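PDB 6M40: NS3-like protein from Alongshan virus, which probably couples the hydrolysis of ATP and other ribonucleoside triphosphates to the unwinding of RNA, this chain being its RNA helicase domain. Local coordinates for residues S122-Q134 against E332-E345. Residues are numbered along the deposited sequence; the frame is centred on the assembly and turned at random.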
loop_
_atom_site.group_PDB
_atom_site.type_symbol
_atom_site.label_atom_id
_atom_site.label_comp_id
_atom_site.label_asym_id
_atom_site.label_seq_id
_atom_site.Cartn_x
_atom_site.Cartn_y
_atom_site.Cartn_z
ATOM N N SER A 122 3.368 -2.647 0.609
ATOM C CA SER A 122 3.974 -3.216 -0.586
ATOM C C SER A 122 5.443 -3.460 -0.292
ATOM O O SER A 122 6.072 -2.676 0.424
ATOM C CB SER A 122 3.826 -2.296 -1.811
ATOM O OG SER A 122 4.883 -1.353 -1.875
ATOM N N ALA A 123 5.987 -4.552 -0.836
ATOM C CA ALA A 123 7.422 -4.772 -0.731
ATOM C C ALA A 123 8.195 -3.690 -1.460
ATOM O O ALA A 123 9.311 -3.358 -1.061
ATOM C CB ALA A 123 7.788 -6.151 -1.272
ATOM N N HIS A 124 7.616 -3.113 -2.510
ATOM C CA HIS A 124 8.364 -2.143 -3.300
ATOM C C HIS A 124 8.541 -0.842 -2.540
ATOM O O HIS A 124 9.630 -0.263 -2.555
ATOM C CB HIS A 124 7.678 -1.954 -4.645
ATOM C CG HIS A 124 7.430 -3.249 -5.353
ATOM N ND1 HIS A 124 6.474 -4.146 -4.930
ATOM C CD2 HIS A 124 8.046 -3.828 -6.410
ATOM C CE1 HIS A 124 6.488 -5.208 -5.714
ATOM N NE2 HIS A 124 7.430 -5.039 -6.624
ATOM N N THR A 125 7.499 -0.378 -1.849
ATOM C CA THR A 125 7.660 0.785 -0.982
ATOM C C THR A 125 8.815 0.573 -0.011
ATOM O O THR A 125 9.658 1.456 0.166
ATOM C CB THR A 125 6.364 1.067 -0.228
ATOM O OG1 THR A 125 5.259 1.059 -1.140
ATOM C CG2 THR A 125 6.428 2.409 0.461
ATOM N N LYS A 126 8.889 -0.614 0.596
ATOM C CA LYS A 126 9.898 -0.883 1.613
ATOM C C LYS A 126 11.304 -0.743 1.049
ATOM O O LYS A 126 12.125 0.005 1.584
ATOM C CB LYS A 126 9.704 -2.284 2.179
ATOM C CG LYS A 126 8.285 -2.645 2.582
ATOM C CD LYS A 126 8.004 -2.287 4.028
ATOM C CE LYS A 126 6.769 -2.987 4.550
ATOM N NZ LYS A 126 6.725 -2.927 6.036
ATOM N N VAL A 127 11.608 -1.475 -0.023
ATOM C CA VAL A 127 12.959 -1.434 -0.565
ATOM C C VAL A 127 13.257 -0.050 -1.118
ATOM O O VAL A 127 14.384 0.444 -1.019
ATOM C CB VAL A 127 13.143 -2.529 -1.626
ATOM C CG1 VAL A 127 12.680 -3.873 -1.087
ATOM C CG2 VAL A 127 12.382 -2.187 -2.870
ATOM N N LEU A 128 12.253 0.603 -1.709
ATOM C CA LEU A 128 12.443 1.973 -2.169
ATOM C C LEU A 128 12.850 2.877 -1.012
ATOM O O LEU A 128 13.790 3.671 -1.131
ATOM C CB LEU A 128 11.161 2.480 -2.831
ATOM C CG LEU A 128 11.241 3.862 -3.468
ATOM C CD1 LEU A 128 12.337 3.937 -4.531
ATOM C CD2 LEU A 128 9.886 4.191 -4.070
ATOM N N ARG A 129 12.139 2.777 0.121
ATOM C CA ARG A 129 12.464 3.617 1.275
ATOM C C ARG A 129 13.922 3.439 1.683
ATOM O O ARG A 129 14.622 4.417 1.970
ATOM C CB ARG A 129 11.535 3.289 2.450
ATOM C CG ARG A 129 11.206 4.498 3.351
ATOM C CD ARG A 129 10.734 4.128 4.771
ATOM N NE ARG A 129 9.475 3.388 4.786
ATOM C CZ ARG A 129 9.334 2.141 5.234
ATOM N NH1 ARG A 129 10.371 1.479 5.731
ATOM N NH2 ARG A 129 8.145 1.555 5.191
ATOM N N ALA A 130 14.399 2.188 1.691
ATOM C CA ALA A 130 15.782 1.900 2.062
ATOM C C ALA A 130 16.773 2.485 1.067
ATOM O O ALA A 130 17.840 2.971 1.461
ATOM C CB ALA A 130 15.981 0.389 2.166
ATOM N N LEU A 131 16.458 2.419 -0.227
ATOM C CA LEU A 131 17.389 2.905 -1.239
ATOM C C LEU A 131 17.442 4.425 -1.261
ATOM O O LEU A 131 18.517 5.007 -1.441
ATOM C CB LEU A 131 16.995 2.350 -2.609
ATOM C CG LEU A 131 17.254 0.849 -2.778
ATOM C CD1 LEU A 131 16.542 0.289 -3.995
ATOM C CD2 LEU A 131 18.757 0.562 -2.873
ATOM N N ILE A 132 16.298 5.085 -1.083
ATOM C CA ILE A 132 16.313 6.540 -0.956
ATOM C C ILE A 132 17.087 6.948 0.291
ATOM O O ILE A 132 17.840 7.928 0.278
ATOM C CB ILE A 132 14.878 7.100 -0.934
ATOM C CG1 ILE A 132 14.099 6.645 -2.173
ATOM C CG2 ILE A 132 14.922 8.620 -0.865
ATOM C CD1 ILE A 132 14.719 7.057 -3.473
ATOM N N HIS A 133 16.901 6.214 1.394
ATOM C CA HIS A 133 17.666 6.498 2.605
ATOM C C HIS A 133 19.166 6.354 2.356
ATOM O O HIS A 133 19.970 7.141 2.871
ATOM C CB HIS A 133 17.238 5.566 3.743
ATOM C CG HIS A 133 15.862 5.825 4.274
ATOM N ND1 HIS A 133 15.257 4.992 5.193
ATOM C CD2 HIS A 133 14.972 6.813 4.015
ATOM C CE1 HIS A 133 14.053 5.459 5.479
ATOM N NE2 HIS A 133 13.855 6.562 4.776
ATOM N N GLN A 134 19.564 5.345 1.573
ATOM C CA GLN A 134 20.986 5.102 1.328
ATOM C C GLN A 134 21.589 6.190 0.445
ATOM O O GLN A 134 22.673 6.703 0.737
ATOM C CB GLN A 134 21.184 3.718 0.690
ATOM C CG GLN A 134 22.640 3.319 0.387
ATOM C CD GLN A 134 22.761 2.151 -0.591
ATOM O OE1 GLN A 134 22.152 2.161 -1.658
ATOM N NE2 GLN A 134 23.553 1.142 -0.226
ATOM N N GLU A 332 9.281 -10.804 1.512
ATOM C CA GLU A 332 9.842 -10.392 0.226
ATOM C C GLU A 332 10.638 -9.098 0.362
ATOM O O GLU A 332 11.658 -8.927 -0.314
ATOM C CB GLU A 332 8.734 -10.246 -0.821
ATOM C CG GLU A 332 7.777 -11.441 -0.846
ATOM C CD GLU A 332 7.049 -11.668 -2.160
ATOM O OE1 GLU A 332 6.384 -10.744 -2.660
ATOM O OE2 GLU A 332 7.126 -12.797 -2.678
ATOM N N ALA A 333 10.217 -8.194 1.245
ATOM C CA ALA A 333 10.977 -6.964 1.441
ATOM C C ALA A 333 12.353 -7.250 2.041
ATOM O O ALA A 333 13.369 -6.726 1.562
ATOM C CB ALA A 333 10.193 -5.988 2.319
ATOM N N ASN A 334 12.410 -8.087 3.083
ATOM C CA ASN A 334 13.686 -8.405 3.716
ATOM C C ASN A 334 14.565 -9.224 2.779
ATOM O O ASN A 334 15.785 -9.044 2.748
ATOM C CB ASN A 334 13.461 -9.161 5.030
ATOM C CG ASN A 334 13.195 -8.232 6.220
ATOM O OD1 ASN A 334 13.724 -7.124 6.299
ATOM N ND2 ASN A 334 12.371 -8.698 7.158
HETATM N N MSE A 335 13.973 -10.133 2.011
HETATM C CA MSE A 335 14.743 -10.911 1.051
HETATM C C MSE A 335 15.489 -9.977 0.099
HETATM O O MSE A 335 16.675 -10.155 -0.148
HETATM C CB MSE A 335 13.836 -11.865 0.279
HETATM C CG MSE A 335 13.449 -13.106 1.058
HETATM SE SE MSE A 335 12.152 -14.172 0.053
HETATM C CE MSE A 335 13.312 -14.813 -1.425
ATOM N N CYS A 336 14.782 -8.970 -0.417
ATOM C CA CYS A 336 15.412 -7.991 -1.296
ATOM C C CYS A 336 16.434 -7.153 -0.553
ATOM O O CYS A 336 17.503 -6.855 -1.088
ATOM C CB CYS A 336 14.368 -7.055 -1.906
ATOM S SG CYS A 336 13.043 -7.852 -2.799
ATOM N N LEU A 337 16.100 -6.721 0.665
ATOM C CA LEU A 337 17.011 -5.882 1.432
ATOM C C LEU A 337 18.294 -6.627 1.765
ATOM O O LEU A 337 19.362 -6.013 1.842
ATOM C CB LEU A 337 16.323 -5.399 2.710
ATOM C CG LEU A 337 15.165 -4.403 2.558
ATOM C CD1 LEU A 337 14.313 -4.336 3.828
ATOM C CD2 LEU A 337 15.682 -3.019 2.216
ATOM N N ARG A 338 18.222 -7.949 1.945
ATOM C CA ARG A 338 19.427 -8.685 2.307
ATOM C C ARG A 338 20.348 -8.866 1.105
ATOM O O ARG A 338 21.571 -8.749 1.234
ATOM C CB ARG A 338 19.060 -10.040 2.915
ATOM C CG ARG A 338 20.234 -10.701 3.598
ATOM C CD ARG A 338 19.835 -11.962 4.314
ATOM N NE ARG A 338 19.379 -11.734 5.681
ATOM C CZ ARG A 338 18.979 -12.708 6.493
ATOM N NH1 ARG A 338 18.961 -13.963 6.062
ATOM N NH2 ARG A 338 18.574 -12.437 7.722
ATOM N N ALA A 339 19.774 -9.178 -0.063
ATOM C CA ALA A 339 20.560 -9.256 -1.290
ATOM C C ALA A 339 21.283 -7.950 -1.571
ATOM O O ALA A 339 22.455 -7.955 -1.969
ATOM C CB ALA A 339 19.657 -9.627 -2.465
ATOM N N LEU A 340 20.600 -6.822 -1.385
ATOM C CA LEU A 340 21.206 -5.513 -1.570
ATOM C C LEU A 340 21.990 -5.045 -0.353
ATOM O O LEU A 340 22.509 -3.925 -0.371
ATOM C CB LEU A 340 20.130 -4.481 -1.899
ATOM C CG LEU A 340 19.116 -4.807 -2.996
ATOM C CD1 LEU A 340 17.859 -4.002 -2.755
ATOM C CD2 LEU A 340 19.659 -4.519 -4.383
ATOM N N ASP A 341 22.074 -5.860 0.704
ATOM C CA ASP A 341 22.874 -5.529 1.883
ATOM C C ASP A 341 22.476 -4.168 2.442
ATOM O O ASP A 341 23.310 -3.289 2.691
ATOM C CB ASP A 341 24.367 -5.584 1.556
ATOM C CG ASP A 341 24.959 -6.980 1.757
ATOM O OD1 ASP A 341 25.104 -7.415 2.925
ATOM O OD2 ASP A 341 25.258 -7.644 0.741
ATOM N N LEU A 342 21.172 -4.003 2.629
ATOM C CA LEU A 342 20.524 -2.857 3.246
ATOM C C LEU A 342 19.995 -3.234 4.623
ATOM O O LEU A 342 19.814 -4.418 4.925
ATOM C CB LEU A 342 19.356 -2.359 2.377
ATOM C CG LEU A 342 19.694 -1.780 0.997
ATOM C CD1 LEU A 342 18.443 -1.370 0.219
ATOM C CD2 LEU A 342 20.628 -0.593 1.168
ATOM N N PRO A 343 19.745 -2.252 5.493
ATOM C CA PRO A 343 19.095 -2.551 6.779
ATOM C C PRO A 343 17.731 -3.193 6.587
ATOM O O PRO A 343 16.973 -2.832 5.686
ATOM C CB PRO A 343 18.976 -1.178 7.446
ATOM C CG PRO A 343 20.062 -0.364 6.833
ATOM C CD PRO A 343 20.241 -0.868 5.423
ATOM N N GLU A 344 17.407 -4.132 7.468
ATOM C CA GLU A 344 16.212 -4.949 7.338
ATOM C C GLU A 344 15.130 -4.483 8.313
ATOM O O GLU A 344 15.315 -3.566 9.118
ATOM C CB GLU A 344 16.584 -6.420 7.533
ATOM C CG GLU A 344 17.551 -6.894 6.444
ATOM C CD GLU A 344 18.147 -8.267 6.683
ATOM O OE1 GLU A 344 17.622 -9.035 7.518
ATOM O OE2 GLU A 344 19.160 -8.577 6.023
ATOM N N GLU A 345 13.973 -5.113 8.211
ATOM C CA GLU A 345 12.786 -4.702 8.926
ATOM C C GLU A 345 12.462 -5.682 10.045
ATOM O O GLU A 345 12.646 -6.894 9.877
ATOM C CB GLU A 345 11.573 -4.614 7.989
ATOM C CG GLU A 345 11.757 -3.714 6.785
ATOM C CD GLU A 345 11.179 -2.335 7.001
ATOM O OE1 GLU A 345 11.849 -1.345 6.647
ATOM O OE2 GLU A 345 10.049 -2.236 7.520
#
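Two domains of an NS3-type helicase meet where helix 123-136, from the DEAD-family ATPase domain with its parallel sheet, packs against helix 328-339 and the turn that follows, part of the C-terminal helical region. The axes of segments 123-134 and 332-339 approach to 8.8 Å and cross at -31°, a close, near-parallel pair consistent with the small residues here: at the start of helix 123-136, Ala123 and Ala333 bring their CA atoms within 4.7 Å. One turn on, Val127 CG1 lies against Cys336 CB at 3.7 Å, while Leu97 of helix 93-102 also touches Val127. Ala130 CB faces a pair of leucine methyls, CD2 of Leu337 at 3.4 Å and CD1 of Leu342 at 3.6 Å. Leu342 gets there because a Schellman motif at Asp341, with positive phi, ends the helix and turns the chain back; its CD1 also reaches Leu131 CD2 at 3.7 Å, the two side chains crossing at about a right angle. A salt-bridge network borders this apolar seam. Glu345, bent at chi2, brings its carboxylate over to Lys126 and Arg129. Lys126 NZ, paired chiefly with Asp323, makes only a long bridge of 3.7 Å to Glu345 OE2. Arg129 NH2 binds Thr118 O, whereas its NH1 gives Glu345 OE1 a weak, bent hydrogen bond of 3.3 Å (134°) at the guanidinium edge, the guanidinium and carboxylate planes 41° apart.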